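Local coordinates for protein shikimate 5-dehydrogenase (Mycobacterium fortuitum subsp. fortuitum DSM 46621, PDB 4XIJ) that probably catalyses the NADP-dependent, reversible reduction of 3-dehydroshikimate to shikimate, the fourth of seven steps on the way to chorismate, at residues A16-S21 with R27-H32; G69-M74 with E258-M263; A79-A84 with D89-V94; D111-D116 with A253-E258. One frame throughout, in Å; residues are numbered along the deposited sequence. Where two conformers were deposited one is given.

Overall arrangement
Contacts 1 and 2 are buried and meet on one mixed sheet, since strands 15-20 and 67-72 are neighbours in it; contact 1 joins the sheet to helix 28-38, contact 2 to helix 246-261. Contact 4 uses that second helix again and shares Glu258 with contact 2, but lies nearer the centre of the chain and is only partly buried. Contact 3, between two short helices, reaches the surface. Chemistry follows place: aliphatic carbons in contact 1, a glycine against a ring in contact 2, leucine on alanine in contact 3, and threonine, glutamine and a carboxylate around an alanine in contact 4. Arg90 bridges contact 3 to contact 4 through Asp111 and Asp116.

Contact 1: A16-S21 with R27-H32; sequences AAVLGS and RSPQLH
Val18 of strand 15-20 leans on the first turn of helix 28-38, where Ser28 and Pro29 receive it. Its CB lies 4.2 Å from Ser28 CB; the CA atoms of Val18 and Ser28, 6.7 Å apart, are the nearest pair across the segments. From there the branches part. CG1, set between the backbone N and the carbonyl carbon (chi1 60°), reaches the proline ring and stops 3.8 Å from Pro29 CG. Pro29 CD is its next neighbour, so the methyl meets the CG-CD part of the ring, and the two side chains cross at about a right angle. CG2, anti to the backbone N, takes no part in the proline contact. Proline suits the start of a helix, where the lack of an N-H costs nothing, and its ring gives the valine a rigid apolar surface. Strand, helix and the following strand 45-50 form a beta-alpha-beta unit in the substrate-binding domain; Tyr46 and Arg48 of that last strand touch Ser28 and Pro29. A sulfate ion lies about 5 Å from the side chain of Ser28, consistent with a nearby pocket for anions. The aliphatic chemistry implies that, between these segments, apolar packing rather than a directional bond joins strand and helix.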
# COMPACT_ATOMS: atom_id res chain seq x y z
N ALA A 16 4.44 15.99 11.94
CA ALA A 16 3.90 14.72 11.47
C ALA A 16 4.71 13.56 12.03
O ALA A 16 5.80 13.76 12.60
CB ALA A 16 3.86 14.67 9.90
N ALA A 17 4.22 12.34 11.87
CA ALA A 17 4.95 11.18 12.36
C ALA A 17 4.44 9.92 11.70
O ALA A 17 3.33 9.90 11.14
CB ALA A 17 4.82 11.02 13.89
N VAL A 18 5.24 8.87 11.82
CA VAL A 18 4.75 7.51 11.57
C VAL A 18 4.62 6.75 12.87
O VAL A 18 5.49 6.83 13.74
CB VAL A 18 5.67 6.73 10.58
CG1 VAL A 18 7.16 6.58 11.07
CG2 VAL A 18 5.04 5.34 10.21
N LEU A 19 3.49 6.07 13.02
CA LEU A 19 3.17 5.26 14.20
C LEU A 19 3.15 3.78 13.86
O LEU A 19 2.56 3.39 12.85
CB LEU A 19 1.80 5.63 14.76
CG LEU A 19 1.43 7.09 15.04
CD1 LEU A 19 0.08 7.19 15.78
CD2 LEU A 19 2.49 8.00 15.60
N GLY A 20 3.77 2.95 14.69
CA GLY A 20 3.71 1.53 14.47
C GLY A 20 4.72 0.80 15.32
O GLY A 20 5.42 1.43 16.13
N SER A 21 4.83 -0.52 15.13
CA SER A 21 5.74 -1.32 15.92
C SER A 21 5.90 -2.69 15.27
O SER A 21 4.96 -3.46 15.20
CB SER A 21 5.23 -1.43 17.35
OG SER A 21 6.09 -2.28 18.11
N ARG A 27 9.87 3.80 5.60
CA ARG A 27 10.52 4.86 4.83
C ARG A 27 9.72 6.14 4.87
O ARG A 27 10.10 7.12 4.21
CB ARG A 27 10.69 4.44 3.36
CG ARG A 27 11.42 3.12 3.11
CD ARG A 27 12.62 2.93 3.89
NE ARG A 27 13.57 2.05 3.22
CZ ARG A 27 13.94 0.84 3.61
NH1 ARG A 27 13.42 0.27 4.71
NH2 ARG A 27 14.88 0.21 2.92
N SER A 28 8.65 6.18 5.64
CA SER A 28 7.80 7.38 5.62
C SER A 28 8.54 8.65 6.05
O SER A 28 8.36 9.68 5.41
CB SER A 28 6.56 7.17 6.48
OG SER A 28 5.77 6.21 5.83
N PRO A 29 9.38 8.60 7.11
CA PRO A 29 10.06 9.85 7.49
C PRO A 29 10.95 10.40 6.37
O PRO A 29 10.92 11.60 6.08
CB PRO A 29 10.89 9.45 8.71
CG PRO A 29 10.09 8.32 9.31
CD PRO A 29 9.64 7.53 8.09
N GLN A 30 11.68 9.50 5.72
CA GLN A 30 12.56 9.89 4.63
C GLN A 30 11.82 10.50 3.47
O GLN A 30 12.25 11.53 2.93
CB GLN A 30 13.35 8.65 4.11
CG GLN A 30 14.37 8.09 5.06
CD GLN A 30 13.80 6.86 5.77
OE1 GLN A 30 12.77 6.95 6.46
NE2 GLN A 30 14.47 5.70 5.61
N LEU A 31 10.77 9.83 3.02
CA LEU A 31 10.05 10.32 1.85
C LEU A 31 9.32 11.63 2.15
O LEU A 31 9.31 12.54 1.31
CB LEU A 31 9.06 9.27 1.35
CG LEU A 31 9.73 8.02 0.74
CD1 LEU A 31 8.70 6.88 0.63
CD2 LEU A 31 10.32 8.30 -0.60
N HIS A 32 8.77 11.75 3.36
CA HIS A 32 8.12 13.00 3.73
C HIS A 32 9.11 14.14 3.92
O HIS A 32 8.86 15.24 3.43
CB HIS A 32 7.25 12.84 4.99
CG HIS A 32 5.90 12.22 4.72
ND1 HIS A 32 4.73 12.96 4.68
CD2 HIS A 32 5.54 10.94 4.43
CE1 HIS A 32 3.71 12.16 4.39
NE2 HIS A 32 4.17 10.92 4.25

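Contact 2: G69-M74 with E258-M263; sequences GLSVTM and EQFTGM. With SO4 (sulfate ion), chain E; SO4 (sulfate ion), chain F.
With CG anti to its carbonyl carbon (chi1 -66°) and chi2 near 6°, Phe260 reaches out from the last turn of helix 246-261 and lays its ring on strand 67-72 at Gly69. Gly69 CA sits over the middle of one face, 3.6 Å from the ring centroid and 11° off the normal, a CH-pi contact. Glycine suits this place, for a side-chain carbon would run into the ring at CE1. The far end of the ring continues along the strand: CZ comes 3.4 Å from Leu70 N, approaching it obliquely, while Ser71 N lies at the ring edge. In one of the two deposited conformers of Ser71, its OG is engaged by Tyr46 OH and by Gln256 OE1, which ties this strand to the same helix by a polar route. Beyond the turn, Thr261 OG1 accepts from Met263 N in an ST turn, and Gly262 supplies the positive phi that ends the helix. At the other end of 69-74, Thr73 OG1 lies 2.9 Å from O2 of one sulfate ion and equally close to O3 of a second; both probably come from the crystallisation liquor, though they may mark an anion-binding pocket. Strand 67-72 runs between strands 15-20 and 99-102, and Phe260 is further packed by Thr99 and Val101 of the latter and by His32 and Tyr36 of helix 28-38.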
# COMPACT_ATOMS: atom_id res chain seq x y z
N GLY A 69 -0.62 15.57 10.30
CA GLY A 69 -0.86 14.27 9.67
C GLY A 69 -0.02 13.19 10.31
O GLY A 69 1.02 13.49 10.90
N LEU A 70 -0.51 11.95 10.20
CA LEU A 70 0.23 10.78 10.64
C LEU A 70 0.17 9.69 9.60
O LEU A 70 -0.89 9.45 9.01
CB LEU A 70 -0.36 10.23 11.95
CG LEU A 70 -0.46 11.20 13.11
CD1 LEU A 70 -1.42 10.65 14.16
CD2 LEU A 70 0.94 11.42 13.67
N SER A 71 1.29 9.02 9.39
CA SER A 71 1.31 7.75 8.69
C SER A 71 1.18 6.65 9.74
O SER A 71 1.70 6.79 10.84
CB SER A 71 2.61 7.61 7.90
OG SER A 71 2.77 8.73 7.01
N VAL A 72 0.51 5.57 9.40
CA VAL A 72 0.32 4.51 10.39
C VAL A 72 0.73 3.21 9.73
O VAL A 72 0.28 2.90 8.62
CB VAL A 72 -1.13 4.42 10.87
CG1 VAL A 72 -1.30 3.23 11.86
CG2 VAL A 72 -1.59 5.73 11.56
N THR A 73 1.57 2.45 10.39
CA THR A 73 1.91 1.15 9.83
C THR A 73 1.51 0.06 10.84
O THR A 73 0.84 0.34 11.84
CB THR A 73 3.43 1.11 9.44
OG1 THR A 73 3.68 -0.09 8.71
CG2 THR A 73 4.39 1.21 10.67
N MET A 74 1.86 -1.19 10.54
CA MET A 74 1.53 -2.32 11.43
C MET A 74 2.06 -2.04 12.84
O MET A 74 3.20 -1.54 12.97
CB MET A 74 2.12 -3.61 10.87
CG MET A 74 1.41 -4.07 9.62
SD MET A 74 1.95 -3.27 8.07
CE MET A 74 3.69 -3.62 8.05
N GLU A 258 0.42 15.01 -0.37
CA GLU A 258 -0.53 15.96 -0.91
C GLU A 258 -1.60 16.29 0.13
O GLU A 258 -2.00 17.46 0.29
CB GLU A 258 -1.15 15.42 -2.20
CG GLU A 258 -0.10 15.32 -3.27
CD GLU A 258 -0.70 15.06 -4.64
OE1 GLU A 258 -1.91 14.77 -4.75
OE2 GLU A 258 0.07 15.13 -5.64
N GLN A 259 -2.08 15.28 0.86
CA GLN A 259 -3.09 15.56 1.87
C GLN A 259 -2.55 16.39 3.04
O GLN A 259 -3.29 17.21 3.62
CB GLN A 259 -3.69 14.25 2.39
CG GLN A 259 -4.55 13.57 1.31
CD GLN A 259 -5.27 12.35 1.83
OE1 GLN A 259 -5.90 12.41 2.88
NE2 GLN A 259 -5.19 11.23 1.12
N PHE A 260 -1.29 16.14 3.43
CA PHE A 260 -0.75 16.87 4.60
C PHE A 260 -0.42 18.32 4.22
O PHE A 260 -0.58 19.23 5.06
CB PHE A 260 0.53 16.24 5.15
CG PHE A 260 0.40 14.83 5.78
CD1 PHE A 260 -0.80 14.09 5.74
CD2 PHE A 260 1.52 14.25 6.39
CE1 PHE A 260 -0.86 12.81 6.28
CE2 PHE A 260 1.47 12.94 6.95
CZ PHE A 260 0.27 12.23 6.89
N THR A 261 0.12 18.53 3.02
CA THR A 261 0.65 19.87 2.67
C THR A 261 -0.27 20.71 1.83
O THR A 261 -0.08 21.91 1.74
CB THR A 261 1.98 19.80 1.88
OG1 THR A 261 1.72 19.18 0.61
CG2 THR A 261 3.01 19.00 2.66
N GLY A 262 -1.25 20.07 1.20
CA GLY A 262 -2.09 20.75 0.23
C GLY A 262 -1.41 21.11 -1.09
O GLY A 262 -1.99 21.86 -1.89
N MET A 263 -0.21 20.59 -1.31
CA MET A 263 0.58 20.89 -2.51
C MET A 263 0.76 19.62 -3.34
O MET A 263 0.78 18.51 -2.80
CB MET A 263 1.93 21.48 -2.10
CG MET A 263 1.79 22.50 -0.97
SD MET A 263 3.38 23.08 -0.33
CE MET A 263 3.74 23.97 -1.79
S SO4 E . 2.53 1.35 5.25
O1 SO4 E . 3.52 1.10 4.17
O2 SO4 E . 2.53 0.12 6.10
O3 SO4 E . 2.90 2.53 6.10
O4 SO4 E . 1.30 1.78 4.58
S SO4 F . 6.93 -0.75 7.00
O1 SO4 F . 8.09 -0.15 6.32
O2 SO4 F . 7.24 -2.12 7.37
O3 SO4 F . 6.47 0.07 8.11
O4 SO4 F . 5.86 -0.82 6.00

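Contact 3: A79-A84 with D89-V94; sequences AALEFA and DRAQLV
Leu81 is the side chain through which helix 77-83 touches helix 89-94, and Ala91 is what it meets. With CG anti to the backbone N (chi1 -177°), the leucine reaches the second helix and divides its two methyls: CD1 packs 3.9 Å from Ala91 CB, while CD2 stands 3.9 Å from Ala91 O. A methyl side chain suits the receiving position, because it lets the longer leucine come close to the backbone of the second helix. The backbones approach to 7.3 Å between Leu81 CA and Ala91 CA. Between these helices in the chain lies the short edge strand 86-87 of the mixed sheet in the substrate-binding domain, and Leu81 also rests on Ala110 of the adjacent strand 108-111 and on Ala97. Thr88 OG1 accepts from Ala91 N in the first turn of helix 89-94. The looser side belongs to Gln92, an exposed residue that borders the leucine chiefly through its backbone: Leu81 CD1 is 4.4 Å from Gln92 N. Its side chain stays 4.8 Å or more from 79-84, and a polar amide suits this solvent side. On another side of the same helix, Arg90 reaches toward segment 111-116, and Leu93 packs on Val143 of helix 138-147.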
# COMPACT_ATOMS: atom_id res chain seq x y z
N ALA A 79 -6.77 0.17 14.20
CA ALA A 79 -7.01 1.14 15.26
C ALA A 79 -7.13 2.55 14.70
O ALA A 79 -7.91 3.36 15.23
CB ALA A 79 -5.91 1.09 16.26
N ALA A 80 -6.33 2.88 13.69
CA ALA A 80 -6.43 4.19 13.10
C ALA A 80 -7.78 4.44 12.46
O ALA A 80 -8.34 5.52 12.60
CB ALA A 80 -5.32 4.38 12.07
N LEU A 81 -8.29 3.45 11.75
CA LEU A 81 -9.62 3.58 11.14
C LEU A 81 -10.71 3.78 12.21
O LEU A 81 -11.64 4.59 12.05
CB LEU A 81 -9.93 2.33 10.31
CG LEU A 81 -11.28 2.37 9.56
CD1 LEU A 81 -11.28 3.53 8.54
CD2 LEU A 81 -11.50 1.04 8.87
N GLU A 82 -10.61 3.01 13.30
CA GLU A 82 -11.56 3.12 14.41
C GLU A 82 -11.46 4.44 15.15
O GLU A 82 -12.45 4.94 15.66
CB GLU A 82 -11.37 1.99 15.41
CG GLU A 82 -11.73 0.66 14.85
CD GLU A 82 -12.61 -0.14 15.79
OE1 GLU A 82 -13.83 -0.30 15.51
OE2 GLU A 82 -12.08 -0.59 16.82
N PHE A 83 -10.26 5.00 15.22
CA PHE A 83 -10.03 6.21 16.01
C PHE A 83 -10.64 7.43 15.31
O PHE A 83 -11.21 8.34 15.96
CB PHE A 83 -8.52 6.44 16.23
CG PHE A 83 -8.21 7.84 16.60
CD1 PHE A 83 -8.37 8.30 17.92
CD2 PHE A 83 -7.80 8.73 15.63
CE1 PHE A 83 -8.18 9.66 18.21
CE2 PHE A 83 -7.58 10.06 15.92
CZ PHE A 83 -7.75 10.53 17.23
N ALA A 84 -10.54 7.45 13.96
CA ALA A 84 -10.78 8.69 13.20
C ALA A 84 -12.25 9.10 13.24
O ALA A 84 -13.16 8.26 13.17
CB ALA A 84 -10.34 8.51 11.76
N ASP A 89 -14.29 6.53 1.98
CA ASP A 89 -14.97 5.30 1.57
C ASP A 89 -13.96 4.18 1.27
O ASP A 89 -14.20 3.02 1.62
CB ASP A 89 -15.83 5.52 0.32
CG ASP A 89 -17.02 6.42 0.56
OD1 ASP A 89 -17.38 6.67 1.73
OD2 ASP A 89 -17.62 6.86 -0.45
N ARG A 90 -12.82 4.50 0.63
CA ARG A 90 -11.91 3.41 0.31
C ARG A 90 -11.22 2.84 1.57
O ARG A 90 -11.01 1.64 1.61
CB ARG A 90 -10.88 3.85 -0.72
CG ARG A 90 -9.92 4.95 -0.21
CD ARG A 90 -9.06 5.40 -1.41
NE ARG A 90 -8.03 6.34 -0.94
CZ ARG A 90 -6.94 6.64 -1.64
NH1 ARG A 90 -6.75 6.08 -2.84
NH2 ARG A 90 -6.04 7.48 -1.12
N ALA A 91 -10.97 3.65 2.60
CA ALA A 91 -10.43 3.11 3.85
C ALA A 91 -11.46 2.16 4.47
O ALA A 91 -11.09 1.09 4.99
CB ALA A 91 -10.09 4.23 4.84
N GLN A 92 -12.73 2.56 4.48
CA GLN A 92 -13.75 1.66 5.03
C GLN A 92 -13.83 0.34 4.26
O GLN A 92 -14.04 -0.74 4.87
CB GLN A 92 -15.14 2.29 5.02
CG GLN A 92 -15.27 3.54 5.84
CD GLN A 92 -16.74 3.98 6.02
OE1 GLN A 92 -17.56 3.24 6.57
NE2 GLN A 92 -17.06 5.19 5.55
N LEU A 93 -13.67 0.42 2.94
CA LEU A 93 -13.77 -0.76 2.09
C LEU A 93 -12.56 -1.70 2.31
O LEU A 93 -12.72 -2.91 2.43
CB LEU A 93 -13.90 -0.31 0.64
CG LEU A 93 -14.25 -1.31 -0.43
CD1 LEU A 93 -15.56 -2.11 -0.17
CD2 LEU A 93 -14.30 -0.56 -1.76
N VAL A 94 -11.35 -1.13 2.38
CA VAL A 94 -10.18 -1.94 2.74
C VAL A 94 -10.36 -2.53 4.15
O VAL A 94 -10.02 -3.70 4.39
CB VAL A 94 -8.86 -1.13 2.69
CG1 VAL A 94 -7.70 -2.01 3.21
CG2 VAL A 94 -8.61 -0.63 1.27

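Contact 4: D111-D116 with A253-E258; sequences DNTDVD and AFAQVE
This is a side-chain packing contact near the middle of the molecule, where the first turn of helix 114-122 and the loop leading into it meet helix 246-261. Thr113 and Ala255 form its centre: Thr113 CG2 lies 3.6 Å from Ala255 CB. The threonine's chi1 of 71° sets its hydroxyl between the backbone N and the carbonyl carbon, leaving CG2 beside the backbone N; OG1 is hydrogen-bonded to Gln252 O, one turn before Gln256 on the same helix. Gln256 crosses Thr113 at about a right angle, with its CG 3.7 Å from Thr113 OG1. Its extended chain carries the buried amide onward, NE2 bonding to Thr99 OG1 while OE1 takes the N-H of His32 NE2 from helix 28-38. Helix 114-122 is capped at its start: Asn112 OD1 accepts from Val115 N at 3.3 Å, with an N-H...O angle of 141°, an arrangement that suits asparagine ahead of a first helical turn. Asp116 OD2 comes to 3.1 Å from Ala255 CB, a tight approach; the short methyl of alanine leaves room for both this oxygen and Thr113 CG2. That same oxygen takes a salt bridge from Arg90, whose guanidinium also binds Asp111 and thereby links both ends of segment 111-116.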
# COMPACT_ATOMS: atom_id res chain seq x y z
N ASP A 111 -7.52 7.61 5.98
CA ASP A 111 -7.52 7.20 4.59
C ASP A 111 -6.61 5.99 4.45
O ASP A 111 -5.83 5.67 5.38
CB ASP A 111 -7.08 8.34 3.65
CG ASP A 111 -7.34 8.08 2.16
OD1 ASP A 111 -8.12 7.17 1.78
OD2 ASP A 111 -6.77 8.85 1.35
N ASN A 112 -6.71 5.33 3.32
CA ASN A 112 -5.80 4.23 3.03
C ASN A 112 -5.06 4.48 1.73
O ASN A 112 -5.63 4.31 0.66
CB ASN A 112 -6.57 2.88 2.99
CG ASN A 112 -5.61 1.72 2.95
OD1 ASN A 112 -4.76 1.67 2.04
ND2 ASN A 112 -5.69 0.79 3.94
N THR A 113 -3.80 4.93 1.81
CA THR A 113 -3.07 5.18 0.59
C THR A 113 -2.25 3.97 0.14
O THR A 113 -1.60 4.04 -0.89
CB THR A 113 -2.15 6.40 0.70
OG1 THR A 113 -1.03 6.08 1.57
CG2 THR A 113 -2.93 7.63 1.20
N ASP A 114 -2.34 2.84 0.87
CA ASP A 114 -1.79 1.58 0.34
C ASP A 114 -2.52 1.26 -0.98
O ASP A 114 -1.92 0.66 -1.90
CB ASP A 114 -1.92 0.43 1.36
CG ASP A 114 -1.08 0.66 2.58
OD1 ASP A 114 0.07 1.09 2.43
OD2 ASP A 114 -1.55 0.43 3.70
N VAL A 115 -3.79 1.67 -1.10
CA VAL A 115 -4.51 1.51 -2.35
C VAL A 115 -3.79 2.25 -3.50
O VAL A 115 -3.61 1.71 -4.62
CB VAL A 115 -5.96 1.99 -2.19
CG1 VAL A 115 -6.61 2.07 -3.52
CG2 VAL A 115 -6.72 1.01 -1.26
N ASP A 116 -3.36 3.50 -3.24
CA ASP A 116 -2.62 4.26 -4.23
C ASP A 116 -1.28 3.59 -4.55
O ASP A 116 -0.77 3.73 -5.67
CB ASP A 116 -2.26 5.67 -3.74
CG ASP A 116 -3.46 6.52 -3.43
OD1 ASP A 116 -4.31 6.67 -4.28
OD2 ASP A 116 -3.55 7.02 -2.31
N ALA A 253 3.18 7.34 -0.55
CA ALA A 253 3.67 8.55 0.06
C ALA A 253 3.19 9.78 -0.70
O ALA A 253 2.97 10.83 -0.07
CB ALA A 253 5.22 8.52 0.12
N PHE A 254 3.09 9.69 -2.04
CA PHE A 254 2.63 10.85 -2.83
C PHE A 254 1.33 11.36 -2.23
O PHE A 254 1.12 12.57 -1.99
CB PHE A 254 2.33 10.48 -4.28
CG PHE A 254 3.51 10.24 -5.16
CD1 PHE A 254 4.78 10.74 -4.88
CD2 PHE A 254 3.32 9.54 -6.35
CE1 PHE A 254 5.82 10.56 -5.79
CE2 PHE A 254 4.35 9.34 -7.25
CZ PHE A 254 5.62 9.85 -6.97
N ALA A 255 0.42 10.41 -1.98
CA ALA A 255 -0.92 10.79 -1.57
C ALA A 255 -0.95 11.40 -0.14
O ALA A 255 -1.64 12.38 0.13
CB ALA A 255 -1.83 9.55 -1.68
N GLN A 256 -0.13 10.87 0.75
CA GLN A 256 -0.00 11.45 2.08
C GLN A 256 0.58 12.85 2.03
O GLN A 256 0.09 13.76 2.72
CB GLN A 256 0.88 10.57 2.95
CG GLN A 256 0.28 9.19 3.18
CD GLN A 256 1.12 8.33 4.06
OE1 GLN A 256 2.34 8.52 4.13
NE2 GLN A 256 0.50 7.36 4.73
N VAL A 257 1.64 13.04 1.23
CA VAL A 257 2.26 14.38 1.15
C VAL A 257 1.23 15.40 0.64
O VAL A 257 1.16 16.53 1.19
CB VAL A 257 3.51 14.35 0.27
CG1 VAL A 257 3.99 15.79 -0.10
CG2 VAL A 257 4.62 13.55 0.98
N GLU A 258 0.42 15.01 -0.37
CA GLU A 258 -0.53 15.96 -0.91
C GLU A 258 -1.60 16.29 0.13
O GLU A 258 -2.00 17.46 0.29
CB GLU A 258 -1.15 15.42 -2.20
CG GLU A 258 -0.10 15.32 -3.27
CD GLU A 258 -0.70 15.06 -4.64
OE1 GLU A 258 -1.91 14.77 -4.75
OE2 GLU A 258 0.07 15.13 -5.64